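Inactive glucansucrase (Lactobacillus reuteri, PDB 5JBD) belongs, as an inactive glucansucrase, to glycosyl hydrolase family 70, whose members are built around a TIM-barrel-type domain, and carries a bound calcium ion. Local coordinates at residues A[428-431]-A[432-436]; A[394-397]-A[398-402]. All coordinates share one frame; numbering follows the deposited sequence.

Contact 1. Residues A[428-431]-A[432-436]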
loop_
_atom_site.group_PDB
_atom_site.type_symbol
_atom_site.label_atom_id
_atom_site.label_comp_id
_atom_site.label_asym_id
_atom_site.label_seq_id
_atom_site.Cartn_x
_atom_site.Cartn_y
_atom_site.Cartn_z
ATOM N N GLN A 428 4.926 19.873 -10.369
ATOM C CA GLN A 428 4.927 21.262 -10.825
ATOM C C GLN A 428 3.658 21.524 -11.652
ATOM O O GLN A 428 2.981 22.524 -11.436
ATOM C CB GLN A 428 6.176 21.582 -11.645
ATOM C CG GLN A 428 6.407 23.069 -11.834
ATOM C CD GLN A 428 7.742 23.367 -12.494
ATOM O OE1 GLN A 428 7.947 23.071 -13.675
ATOM N NE2 GLN A 428 8.659 23.959 -11.736
ATOM N N GLU A 429 3.336 20.604 -12.566
ATOM C CA GLU A 429 2.127 20.715 -13.402
ATOM C C GLU A 429 0.853 20.686 -12.565
ATOM O O GLU A 429 -0.049 21.488 -12.794
ATOM C CB GLU A 429 2.103 19.605 -14.463
ATOM C CG GLU A 429 3.160 19.810 -15.546
ATOM C CD GLU A 429 3.413 18.575 -16.393
ATOM O OE1 GLU A 429 2.922 17.477 -16.043
ATOM O OE2 GLU A 429 4.126 18.694 -17.413
ATOM N N PHE A 430 0.808 19.776 -11.588
ATOM C CA PHE A 430 -0.330 19.669 -10.681
ATOM C C PHE A 430 -0.589 20.953 -9.883
ATOM O O PHE A 430 -1.708 21.455 -9.889
ATOM C CB PHE A 430 -0.183 18.479 -9.722
ATOM C CG PHE A 430 -1.328 18.357 -8.751
ATOM C CD1 PHE A 430 -2.469 17.639 -9.096
ATOM C CD2 PHE A 430 -1.287 19.000 -7.521
ATOM C CE1 PHE A 430 -3.530 17.539 -8.213
ATOM C CE2 PHE A 430 -2.353 18.903 -6.632
ATOM C CZ PHE A 430 -3.477 18.176 -6.983
ATOM N N TYR A 431 0.430 21.480 -9.195
ATOM C CA TYR A 431 0.223 22.675 -8.348
ATOM C C TYR A 431 -0.273 23.872 -9.156
ATOM O O TYR A 431 -1.135 24.615 -8.692
ATOM C CB TYR A 431 1.491 23.109 -7.603
ATOM C CG TYR A 431 1.928 22.239 -6.440
ATOM C CD1 TYR A 431 1.099 22.026 -5.334
ATOM C CD2 TYR A 431 3.195 21.669 -6.431
ATOM C CE1 TYR A 431 1.509 21.242 -4.266
ATOM C CE2 TYR A 431 3.612 20.888 -5.372
ATOM C CZ TYR A 431 2.772 20.687 -4.289
ATOM O OH TYR A 431 3.211 19.918 -3.246
ATOM N N ALA A 432 0.282 24.058 -10.355
ATOM C CA ALA A 432 -0.174 25.127 -11.250
ATOM C C ALA A 432 -1.627 24.873 -11.676
ATOM O O ALA A 432 -2.448 25.781 -11.651
ATOM C CB ALA A 432 0.726 25.235 -12.462
ATOM N N ASP A 433 -1.935 23.630 -12.026
ATOM C CA ASP A 433 -3.300 23.263 -12.459
ATOM C C ASP A 433 -4.323 23.411 -11.335
ATOM O O ASP A 433 -5.440 23.898 -11.564
ATOM C CB ASP A 433 -3.327 21.843 -13.035
ATOM C CG ASP A 433 -4.637 21.511 -13.699
ATOM O OD1 ASP A 433 -4.914 22.063 -14.787
ATOM O OD2 ASP A 433 -5.396 20.671 -13.149
ATOM N N GLN A 434 -3.959 23.012 -10.121
ATOM C CA GLN A 434 -4.873 23.114 -8.963
ATOM C C GLN A 434 -5.385 24.543 -8.730
ATOM O O GLN A 434 -6.533 24.736 -8.308
ATOM C CB GLN A 434 -4.187 22.570 -7.698
ATOM C CG GLN A 434 -5.084 22.383 -6.481
ATOM C CD GLN A 434 -4.332 21.818 -5.275
ATOM O OE1 GLN A 434 -3.266 22.328 -4.879
ATOM N NE2 GLN A 434 -4.863 20.762 -4.702
ATOM N N GLU A 435 -4.550 25.542 -9.033
ATOM C CA GLU A 435 -4.924 26.962 -8.857
ATOM C C GLU A 435 -5.850 27.542 -9.933
ATOM O O GLU A 435 -6.419 28.612 -9.732
ATOM C CB GLU A 435 -3.657 27.823 -8.778
ATOM C CG GLU A 435 -2.784 27.459 -7.597
ATOM C CD GLU A 435 -2.146 28.668 -6.975
ATOM O OE1 GLU A 435 -1.190 29.193 -7.575
ATOM O OE2 GLU A 435 -2.608 29.084 -5.894
ATOM N N LYS A 436 -5.979 26.845 -11.065
ATOM C CA LYS A 436 -6.758 27.331 -12.198
ATOM C C LYS A 436 -8.269 27.160 -11.995
ATOM O O LYS A 436 -8.722 26.297 -11.242
ATOM C CB LYS A 436 -6.360 26.593 -13.485
ATOM C CG LYS A 436 -4.958 26.910 -13.965
ATOM C CD LYS A 436 -4.579 26.060 -15.166
ATOM C CE LYS A 436 -3.127 26.281 -15.555
ATOM N NZ LYS A 436 -2.787 25.587 -16.825
HETATM O O HOH W 1 -1.902 24.871 -5.889
#

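Contact 2. Residues A[394-397]-A[398-402]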
loop_
_atom_site.group_PDB
_atom_site.type_symbol
_atom_site.label_atom_id
_atom_site.label_comp_id
_atom_site.label_asym_id
_atom_site.label_seq_id
_atom_site.Cartn_x
_atom_site.Cartn_y
_atom_site.Cartn_z
ATOM N N GLN A 394 -5.347 7.916 -4.148
ATOM C CA GLN A 394 -6.068 8.670 -5.177
ATOM C C GLN A 394 -5.232 9.834 -5.741
ATOM O O GLN A 394 -5.291 10.113 -6.948
ATOM C CB GLN A 394 -7.441 9.145 -4.677
ATOM C CG GLN A 394 -8.361 8.001 -4.245
ATOM C CD GLN A 394 -8.483 6.906 -5.295
ATOM O OE1 GLN A 394 -8.632 7.186 -6.479
ATOM N NE2 GLN A 394 -8.401 5.659 -4.865
ATOM N N ARG A 395 -4.479 10.502 -4.880
ATOM C CA ARG A 395 -3.514 11.500 -5.342
ATOM C C ARG A 395 -2.434 10.853 -6.221
ATOM O O ARG A 395 -2.088 11.411 -7.259
ATOM C CB ARG A 395 -2.877 12.258 -4.178
ATOM C CG ARG A 395 -2.038 13.451 -4.623
ATOM C CD ARG A 395 -2.903 14.621 -5.044
ATOM N NE ARG A 395 -3.182 15.497 -3.900
ATOM C CZ ARG A 395 -4.336 16.114 -3.641
ATOM N NH1 ARG A 395 -5.426 15.945 -4.405
ATOM N NH2 ARG A 395 -4.411 16.899 -2.569
ATOM N N LYS A 396 -1.955 9.670 -5.815
ATOM C CA LYS A 396 -0.992 8.877 -6.605
ATOM C C LYS A 396 -1.515 8.519 -7.995
ATOM O O LYS A 396 -0.784 8.649 -8.981
ATOM C CB LYS A 396 -0.577 7.606 -5.852
ATOM C CG LYS A 396 0.240 6.589 -6.663
ATOM C CD LYS A 396 0.113 5.176 -6.125
ATOM C CE LYS A 396 -1.277 4.607 -6.391
ATOM N NZ LYS A 396 -1.329 3.174 -6.059
ATOM N N ASN A 397 -2.773 8.063 -8.076
ATOM C CA ASN A 397 -3.416 7.765 -9.379
ATOM C C ASN A 397 -3.366 8.956 -10.331
ATOM O O ASN A 397 -3.017 8.808 -11.503
ATOM C CB ASN A 397 -4.890 7.347 -9.199
ATOM C CG ASN A 397 -5.045 5.960 -8.589
ATOM O OD1 ASN A 397 -4.085 5.179 -8.485
ATOM N ND2 ASN A 397 -6.272 5.645 -8.176
ATOM N N LEU A 398 -3.694 10.134 -9.809
ATOM C CA LEU A 398 -3.720 11.371 -10.588
ATOM C C LEU A 398 -2.323 11.754 -11.095
ATOM O O LEU A 398 -2.151 12.116 -12.265
ATOM C CB LEU A 398 -4.302 12.498 -9.730
ATOM C CG LEU A 398 -4.821 13.786 -10.379
ATOM C CD1 LEU A 398 -5.884 14.414 -9.484
ATOM C CD2 LEU A 398 -3.702 14.784 -10.653
ATOM N N ILE A 399 -1.336 11.656 -10.210
ATOM C CA ILE A 399 0.048 11.993 -10.562
ATOM C C ILE A 399 0.613 10.995 -11.581
ATOM O O ILE A 399 1.270 11.404 -12.526
ATOM C CB ILE A 399 0.935 12.102 -9.296
ATOM C CG1 ILE A 399 0.513 13.301 -8.434
ATOM C CG2 ILE A 399 2.427 12.183 -9.639
ATOM C CD1 ILE A 399 0.840 14.668 -8.987
ATOM N N ASN A 400 0.358 9.699 -11.399
ATOM C CA ASN A 400 0.791 8.706 -12.382
ATOM C C ASN A 400 0.107 8.858 -13.744
ATOM O O ASN A 400 0.750 8.624 -14.778
ATOM C CB ASN A 400 0.601 7.288 -11.852
ATOM C CG ASN A 400 1.639 6.900 -10.794
ATOM O OD1 ASN A 400 2.706 7.512 -10.685
ATOM N ND2 ASN A 400 1.329 5.861 -10.026
ATOM N N ARG A 401 -1.182 9.228 -13.748
ATOM C CA ARG A 401 -1.893 9.565 -15.000
ATOM C C ARG A 401 -1.111 10.655 -15.740
ATOM O O ARG A 401 -0.818 10.525 -16.924
ATOM C CB ARG A 401 -3.381 10.019 -14.773
ATOM C CG ARG A 401 -4.408 8.969 -15.203
ATOM C CD ARG A 401 -5.753 9.546 -15.715
ATOM N NE ARG A 401 -6.851 8.574 -15.617
ATOM C CZ ARG A 401 -6.992 7.442 -16.328
ATOM N NH1 ARG A 401 -6.084 7.052 -17.223
ATOM N NH2 ARG A 401 -8.056 6.664 -16.124
ATOM N N LEU A 402 -0.745 11.701 -15.008
ATOM C CA LEU A 402 0.009 12.829 -15.554
ATOM C C LEU A 402 1.406 12.403 -16.046
ATOM O O LEU A 402 1.833 12.839 -17.113
ATOM C CB LEU A 402 0.079 13.950 -14.511
ATOM C CG LEU A 402 0.496 15.386 -14.846
ATOM C CD1 LEU A 402 -0.071 15.877 -16.170
ATOM C CD2 LEU A 402 0.065 16.303 -13.704
#

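Contact 1. Residues A[428-431]-A[432-436]
Phe430 and Gln434 lie one helical turn apart and share a first torsion: in each, CG stands anti to the backbone N (chi1 179° for Phe430, -170° for Gln434), which puts both groups on one flank of the helix. With the Gln434 chain extended beyond CG, its amide reaches the far end of the phenyl ring. NE2 of Gln434 comes to 3.7 Å from CE2 of Phe430 and equally near CZ, with the planes 63° apart; the approach is oblique and amounts to van der Waals packing. At the other end of the amide, OE1 of Gln434 lies near the plane of the Tyr431 ring, 4.4 Å from its CD1. A water molecule bridges OE1 of Gln434 (3.1 Å) and Tyr431 O (2.9 Å), donating to both and thereby linking side chain to backbone. In the backbone, Gln434 N bonds to Phe430 O at 2.7 Å, Asp433 N to Glu429 O at 3.0 Å and Ala432 N to Gln428 O at 3.3 Å, the i to i+4 pattern of an alpha helix. Tyr431 OH is held by Thr472, while the Asp433 carboxylate takes backbone N-H groups of Gln440, Tyr441 and Ala442, tying this part of the chain to residues 440-442. The Phe430 ring packs on helix 392-406, fitting helix 420-434 against it.

Contact 2. Residues A[394-397]-A[398-402]
Four successive i to i+4 bonds join residues 394-397 to residues 398-401, from Leu398 N to Gln394 O (3.3 Å) through to Arg401 N to Asn397 O (2.9 Å), with Asn400 N to Lys396 O the straightest at 169°, which is the evidence for a regular alpha helix. Lys396 and Asn400 carry the side-chain part. In Lys396, CG stands opposite the backbone N (chi1 170°), whereas Asn400 keeps CG beside the backbone N (chi1 -74°), and the aliphatic part of the lysine then crosses the amide: Asn400 ND2 lies 3.6 Å from Lys396 CG. Lys396 NZ bonds to Ser186 O and Asn400 ND2 to Lys185 O, so both polar ends reach the same short piece of chain. Carbons also rest against the backbone acceptors, with Ile399 CG1 3.4 Å from Arg395 O and Arg401 CB 3.5 Å from Asn397 O. Within residues 394-397, Asn397 ND2 makes a weak bond to Gln394 OE1 at 3.3 Å; the other end of that glutamine amide, NE2, reaches Tyr323 OH. Arg395 projects elsewhere, its guanidinium forming salt bridges with Glu471 and Asp467. Helix 392-406 follows strand 385-388 after a short link and belongs to the connection, with helices 420-434 and 446-455, that leads to the adjacent parallel strand 460-464: a beta-alpha-beta crossover, elaborated by extra helices, of the kind that builds a TIM barrel.

Overall arrangement
From the N terminus the chain leaves strand 385-388, enters helix 392-406 with contact 2, turns through residues 407-419 and then runs along helix 420-434, towards whose C-terminal end contact 1 lies. The two are in series: each is local, neither closes a long loop, and neither nests in nor crosses the other. Their centres are 13 Å apart, yet the helices meet directly, with Phe430 CD1 3.5 Å from Leu398 CD2 and Phe430 CB 4.0 Å from Ile399 CD1. Another packing contact is Glu429 OE1 to Leu402 CD1 at 3.4 Å, while Glu429 OE2 bonds to Gln425 NE2. Phe430 and Glu429 of contact 1 thus join consecutive helices between parallel strands 385-388 and 460-464.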